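Local coordinates for actin-related protein 8 (Homo sapiens, PDB 4FO0), which binds ATP, hydrolyses it only slowly, cannot polymerise, and is a proposed core component of the INO80 chromatin-remodelling complex, at residues Thr128-Glu133 and Leu146-Asn150. Residues are numbered along the deposited sequence; the frame is centred on the assembly and turned at random.
Sequences TSHHPE and LDCYN
Tyr149 and Pro132 meet through the phenol hydroxyl: OH of Tyr149 donates to the backbone O of Pro132 at 2.7 Å. The hydroxyl approaches in the plane of that carbonyl, toward one lone pair, with a C=O...donor angle of 135°. The Pro132 O lies at the edge of the Tyr149 ring, near its plane, and the proline ring crosses the tyrosine side chain at about a right angle. A second bond joins Thr128 to Asp147, OG1 donating to OD1 at 2.6 Å and arriving nearly in line with the carboxylate C-O bond. The Thr128 rotation (chi1 71°) aims OG1 at this carboxylate and leaves CG2, anti to the carbonyl carbon, 4.1 Å from CE1 of Tyr149. In this actin-family fold, the two bonds tie the loop ahead of strand 134-136 to Tyr149, first residue of strand 149-152, and to Asp147 in the turn leading into it; both strands pair antiparallel with strand 38-47. A phenylalanine in place of Tyr149 would probably leave the Pro132 carbonyl without this donor and the loop less firmly tied to the strand. Further out, Thr128 to His131 form a type I beta turn, closed by His131 N to Thr128 O at 3.0 Å. Leu135 touches both Thr128 and Tyr149.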
loop_
_atom_site.group_PDB
_atom_site.type_symbol
_atom_site.label_atom_id
_atom_site.label_comp_id
_atom_site.label_asym_id
_atom_site.label_seq_id
_atom_site.Cartn_x
_atom_site.Cartn_y
_atom_site.Cartn_z
ATOM N N THR A 128 -17.485 -8.587 21.752
ATOM C CA THR A 128 -17.823 -7.240 22.172
ATOM C C THR A 128 -18.875 -7.263 23.286
ATOM O O THR A 128 -19.614 -6.294 23.478
ATOM C CB THR A 128 -18.361 -6.427 20.984
ATOM O OG1 THR A 128 -19.661 -6.910 20.628
ATOM C CG2 THR A 128 -17.431 -6.551 19.784
ATOM N N SER A 129 -18.944 -8.378 24.011
ATOM C CA SER A 129 -19.902 -8.537 25.106
ATOM C C SER A 129 -19.757 -7.439 26.162
ATOM O O SER A 129 -20.744 -6.899 26.661
ATOM C CB SER A 129 -19.743 -9.911 25.756
ATOM O OG SER A 129 -20.210 -10.936 24.893
ATOM N N HIS A 130 -18.510 -7.118 26.484
ATOM C CA HIS A 130 -18.175 -6.077 27.443
ATOM C C HIS A 130 -18.248 -4.661 26.869
ATOM O O HIS A 130 -17.717 -3.730 27.462
ATOM C CB HIS A 130 -16.760 -6.318 27.940
ATOM C CG HIS A 130 -15.750 -6.380 26.843
ATOM N ND1 HIS A 130 -15.870 -7.241 25.773
ATOM C CD2 HIS A 130 -14.610 -5.680 26.637
ATOM C CE1 HIS A 130 -14.843 -7.072 24.960
ATOM N NE2 HIS A 130 -14.063 -6.133 25.462
ATOM N N HIS A 131 -18.876 -4.501 25.709
ATOM C CA HIS A 131 -19.088 -3.179 25.110
ATOM C C HIS A 131 -17.880 -2.239 25.059
ATOM O O HIS A 131 -17.971 -1.114 25.540
ATOM C CB HIS A 131 -20.212 -2.452 25.841
ATOM C CG HIS A 131 -21.488 -3.224 25.893
ATOM N ND1 HIS A 131 -21.571 -4.544 25.506
ATOM C CD2 HIS A 131 -22.734 -2.863 26.279
ATOM C CE1 HIS A 131 -22.815 -4.966 25.654
ATOM N NE2 HIS A 131 -23.539 -3.965 26.120
ATOM N N PRO A 132 -16.767 -2.672 24.444
ATOM C CA PRO A 132 -15.616 -1.776 24.287
ATOM C C PRO A 132 -16.039 -0.511 23.554
ATOM O O PRO A 132 -16.897 -0.593 22.673
ATOM C CB PRO A 132 -14.677 -2.577 23.389
ATOM C CG PRO A 132 -15.115 -3.977 23.505
ATOM C CD PRO A 132 -16.582 -3.935 23.716
ATOM N N GLU A 133 -15.465 0.639 23.893
ATOM C CA GLU A 133 -15.788 1.852 23.146
ATOM C C GLU A 133 -15.199 1.778 21.752
ATOM O O GLU A 133 -15.701 2.419 20.825
ATOM C CB GLU A 133 -15.218 3.091 23.808
ATOM C CG GLU A 133 -15.738 3.404 25.168
ATOM C CD GLU A 133 -14.931 4.517 25.797
ATOM O OE1 GLU A 133 -14.114 5.131 25.068
ATOM O OE2 GLU A 133 -15.098 4.769 27.008
ATOM N N LEU A 146 -23.017 -6.851 11.963
ATOM C CA LEU A 146 -24.280 -6.537 12.631
ATOM C C LEU A 146 -24.126 -5.834 13.982
ATOM O O LEU A 146 -25.090 -5.281 14.504
ATOM C CB LEU A 146 -25.085 -7.805 12.840
ATOM C CG LEU A 146 -25.525 -8.473 11.548
ATOM C CD1 LEU A 146 -26.175 -9.795 11.883
ATOM C CD2 LEU A 146 -26.478 -7.558 10.785
ATOM N N ASP A 147 -22.931 -5.875 14.562
ATOM C CA ASP A 147 -22.682 -5.147 15.804
ATOM C C ASP A 147 -22.733 -3.651 15.607
ATOM O O ASP A 147 -22.584 -3.145 14.497
ATOM C CB ASP A 147 -21.334 -5.508 16.409
ATOM C CG ASP A 147 -21.402 -6.731 17.272
ATOM O OD1 ASP A 147 -20.507 -6.872 18.136
ATOM O OD2 ASP A 147 -22.345 -7.541 17.087
ATOM N N CYS A 148 -22.919 -2.946 16.713
ATOM C CA CYS A 148 -23.137 -1.512 16.679
ATOM C C CYS A 148 -21.788 -0.822 16.715
ATOM O O CYS A 148 -21.414 -0.188 17.706
ATOM C CB CYS A 148 -24.020 -1.075 17.855
ATOM S SG CYS A 148 -23.515 -1.791 19.469
ATOM N N TYR A 149 -21.043 -0.970 15.631
ATOM C CA TYR A 149 -19.755 -0.306 15.515
ATOM C C TYR A 149 -19.610 0.289 14.138
ATOM O O TYR A 149 -19.970 -0.346 13.136
ATOM C CB TYR A 149 -18.615 -1.282 15.806
ATOM C CG TYR A 149 -18.469 -1.631 17.270
ATOM C CD1 TYR A 149 -19.346 -2.522 17.886
ATOM C CD2 TYR A 149 -17.450 -1.077 18.041
ATOM C CE1 TYR A 149 -19.210 -2.848 19.221
ATOM C CE2 TYR A 149 -17.307 -1.404 19.383
ATOM C CZ TYR A 149 -18.196 -2.286 19.969
ATOM O OH TYR A 149 -18.064 -2.610 21.302
ATOM N N ASN A 150 -19.120 1.526 14.082
ATOM C CA ASN A 150 -18.708 2.107 12.801
ATOM C C ASN A 150 -17.254 1.753 12.540
ATOM O O ASN A 150 -16.439 1.705 13.471
ATOM C CB ASN A 150 -18.888 3.614 12.779
ATOM C CG ASN A 150 -20.339 4.031 12.906
ATOM O OD1 ASN A 150 -21.246 3.326 12.468
ATOM N ND2 ASN A 150 -20.562 5.189 13.504
#